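Local coordinates for protein MIP07328p (Drosophila melanogaster, PDB 6FKK) that probably acts as a repulsive axon guidance cue, a membrane-bound semaphorin that signals between cells through its receptors and is present here as its extracellular sema and PSI domains, at residues Leu251-Asn256 with Leu310-Gly315. Residues are numbered along the deposited sequence; the frame is centred on the assembly and turned at random.
With NAG (2-acetamido-2-deoxy-beta-D-glucopyranose), chain B.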
loop_
_atom_site.group_PDB
_atom_site.type_symbol
_atom_site.label_atom_id
_atom_site.label_comp_id
_atom_site.label_asym_id
_atom_site.label_seq_id
_atom_site.Cartn_x
_atom_site.Cartn_y
_atom_site.Cartn_z
ATOM N N LEU A 251 16.704 -4.621 -9.076
ATOM C CA LEU A 251 15.949 -4.834 -10.300
ATOM C C LEU A 251 14.549 -4.271 -10.111
ATOM O O LEU A 251 14.054 -4.158 -8.987
ATOM C CB LEU A 251 15.869 -6.320 -10.670
ATOM C CG LEU A 251 17.186 -7.032 -10.970
ATOM C CD1 LEU A 251 16.948 -8.518 -11.171
ATOM C CD2 LEU A 251 17.837 -6.425 -12.198
ATOM N N LYS A 252 13.908 -3.913 -11.223
ATOM C CA LYS A 252 12.541 -3.416 -11.180
ATOM C C LYS A 252 11.785 -3.880 -12.416
ATOM O O LYS A 252 12.371 -4.145 -13.468
ATOM C CB LYS A 252 12.483 -1.887 -11.075
ATOM C CG LYS A 252 13.141 -1.138 -12.222
ATOM C CD LYS A 252 13.023 0.365 -12.014
ATOM C CE LYS A 252 13.686 1.147 -13.136
ATOM N NZ LYS A 252 13.583 2.618 -12.920
ATOM N N ALA A 253 10.466 -3.972 -12.270
ATOM C CA ALA A 253 9.580 -4.369 -13.352
ATOM C C ALA A 253 8.337 -3.497 -13.312
ATOM O O ALA A 253 7.946 -2.997 -12.254
ATOM C CB ALA A 253 9.194 -5.849 -13.253
ATOM N N ARG A 254 7.722 -3.313 -14.475
ATOM C CA ARG A 254 6.507 -2.519 -14.561
ATOM C C ARG A 254 5.312 -3.328 -14.078
ATOM O O ARG A 254 5.227 -4.538 -14.307
ATOM C CB ARG A 254 6.272 -2.047 -15.995
ATOM C CG ARG A 254 5.032 -1.183 -16.153
ATOM C CD ARG A 254 4.748 -0.860 -17.606
ATOM N NE ARG A 254 3.549 -0.037 -17.743
ATOM C CZ ARG A 254 3.030 0.342 -18.905
ATOM N NH1 ARG A 254 3.605 -0.028 -20.042
ATOM N NH2 ARG A 254 1.936 1.091 -18.931
ATOM N N LEU A 255 4.391 -2.655 -13.395
ATOM C CA LEU A 255 3.121 -3.256 -13.019
ATOM C C LEU A 255 2.085 -2.960 -14.095
ATOM O O LEU A 255 2.016 -1.843 -14.617
ATOM C CB LEU A 255 2.652 -2.725 -11.665
ATOM C CG LEU A 255 3.521 -3.097 -10.464
ATOM C CD1 LEU A 255 2.990 -2.429 -9.211
ATOM C CD2 LEU A 255 3.563 -4.605 -10.289
ATOM N N ASN A 256 1.286 -3.969 -14.431
ATOM C CA ASN A 256 0.319 -3.888 -15.523
ATOM C C ASN A 256 -1.084 -3.969 -14.931
ATOM O O ASN A 256 -1.599 -5.062 -14.677
ATOM C CB ASN A 256 0.564 -4.998 -16.543
ATOM C CG ASN A 256 -0.312 -4.876 -17.780
ATOM O OD1 ASN A 256 -1.400 -4.299 -17.743
ATOM N ND2 ASN A 256 0.164 -5.428 -18.890
ATOM N N LEU A 310 7.725 -12.037 -8.332
ATOM C CA LEU A 310 9.069 -12.597 -8.249
ATOM C C LEU A 310 9.469 -13.295 -9.542
ATOM O O LEU A 310 10.663 -13.408 -9.842
ATOM C CB LEU A 310 9.155 -13.564 -7.068
ATOM C CG LEU A 310 8.913 -12.948 -5.689
ATOM C CD1 LEU A 310 8.909 -14.016 -4.609
ATOM C CD2 LEU A 310 9.970 -11.899 -5.397
ATOM N N ALA A 311 8.491 -13.763 -10.321
ATOM C CA ALA A 311 8.810 -14.461 -11.561
ATOM C C ALA A 311 9.260 -13.500 -12.653
ATOM O O ALA A 311 10.015 -13.894 -13.546
ATOM C CB ALA A 311 7.602 -15.270 -12.037
ATOM N N ALA A 312 8.808 -12.244 -12.599
ATOM C CA ALA A 312 9.190 -11.275 -13.620
ATOM C C ALA A 312 10.692 -11.036 -13.631
ATOM O O ALA A 312 11.267 -10.735 -14.683
ATOM C CB ALA A 312 8.446 -9.957 -13.404
ATOM N N PHE A 313 11.344 -11.170 -12.480
ATOM C CA PHE A 313 12.781 -10.967 -12.373
ATOM C C PHE A 313 13.581 -12.177 -12.827
ATOM O O PHE A 313 14.812 -12.180 -12.697
ATOM C CB PHE A 313 13.144 -10.595 -10.936
ATOM C CG PHE A 313 12.397 -9.400 -10.420
ATOM C CD1 PHE A 313 12.820 -8.119 -10.727
ATOM C CD2 PHE A 313 11.268 -9.558 -9.636
ATOM C CE1 PHE A 313 12.133 -7.015 -10.257
ATOM C CE2 PHE A 313 10.576 -8.459 -9.163
ATOM C CZ PHE A 313 11.010 -7.185 -9.475
ATOM N N ASP A 314 12.912 -13.202 -13.353
ATOM C CA ASP A 314 13.573 -14.326 -13.999
ATOM C C ASP A 314 13.544 -14.227 -15.519
ATOM O O ASP A 314 14.016 -15.144 -16.193
ATOM C CB ASP A 314 12.930 -15.646 -13.560
ATOM C CG ASP A 314 12.996 -15.859 -12.058
ATOM O OD1 ASP A 314 14.001 -15.448 -11.440
ATOM O OD2 ASP A 314 12.040 -16.437 -11.499
ATOM N N GLY A 315 13.009 -13.137 -16.068
ATOM C CA GLY A 315 12.882 -12.967 -17.499
ATOM C C GLY A 315 14.021 -12.164 -18.101
ATOM O O GLY A 315 15.078 -11.967 -17.500
HETATM C C1 NAG B . -0.599 -5.368 -20.108
HETATM C C2 NAG B . 0.282 -5.512 -21.342
HETATM C C3 NAG B . -0.564 -5.441 -22.615
HETATM C C4 NAG B . -1.771 -6.375 -22.540
HETATM C C5 NAG B . -2.507 -6.208 -21.214
HETATM C C6 NAG B . -3.613 -7.217 -21.015
HETATM C C7 NAG B . 2.605 -4.737 -21.120
HETATM C C8 NAG B . 3.525 -3.555 -21.186
HETATM N N2 NAG B . 1.314 -4.486 -21.361
HETATM O O3 NAG B . 0.279 -5.787 -23.709
HETATM O O4 NAG B . -2.718 -6.057 -23.556
HETATM O O5 NAG B . -1.596 -6.364 -20.121
HETATM O O6 NAG B . -3.114 -8.547 -21.021
HETATM O O7 NAG B . 3.012 -5.864 -20.861
#
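The ring of Phe313 packs against the strand at Leu251 to Ala253, with Lys252 N at its edge. Its CD1 lies 3.5 Å from Leu251 CB. The neighbouring CE1 comes within 3.7 Å of Lys252 N, near the ring plane. With chi1 at -55°, CG lies beside the backbone N, and the ring reaches across to the strand. Leu251 and Phe313 run antiparallel alongside each other, so Leu251 CB lies by the ring, not the root, of Phe313. Met364 and Arg231 also touch Phe313, and Phe317 touches Leu251. This is the tight end of the contact.

Toward Ala253 the packing is looser. Phe313 CE1 also reaches Ala253 CB, at 4.4 Å. Two methyl groups meet there, Ala253 CB and Ala312 CB, 4.2 Å apart. Beyond them the segments part. Asp314 and Gly315 complete a type I turn begun at Ala312, and Asp314 is exposed. Arg254 is partly exposed and forms a salt bridge with Asp268. Asn256 carries an N-linked glycan through a 1.4 Å bond from ND2 to NAG C1.

Replacing Phe313 by alanine would probably leave Leu251 CB and Ala253 CB without their aromatic partner and open a gap between strand and turn.

The contact joins strand 251-259 of the sema beta-propeller to helix 306-312 and the turn that follows it. No hydrogen bond runs between the two segments; what joins them directly is apolar packing.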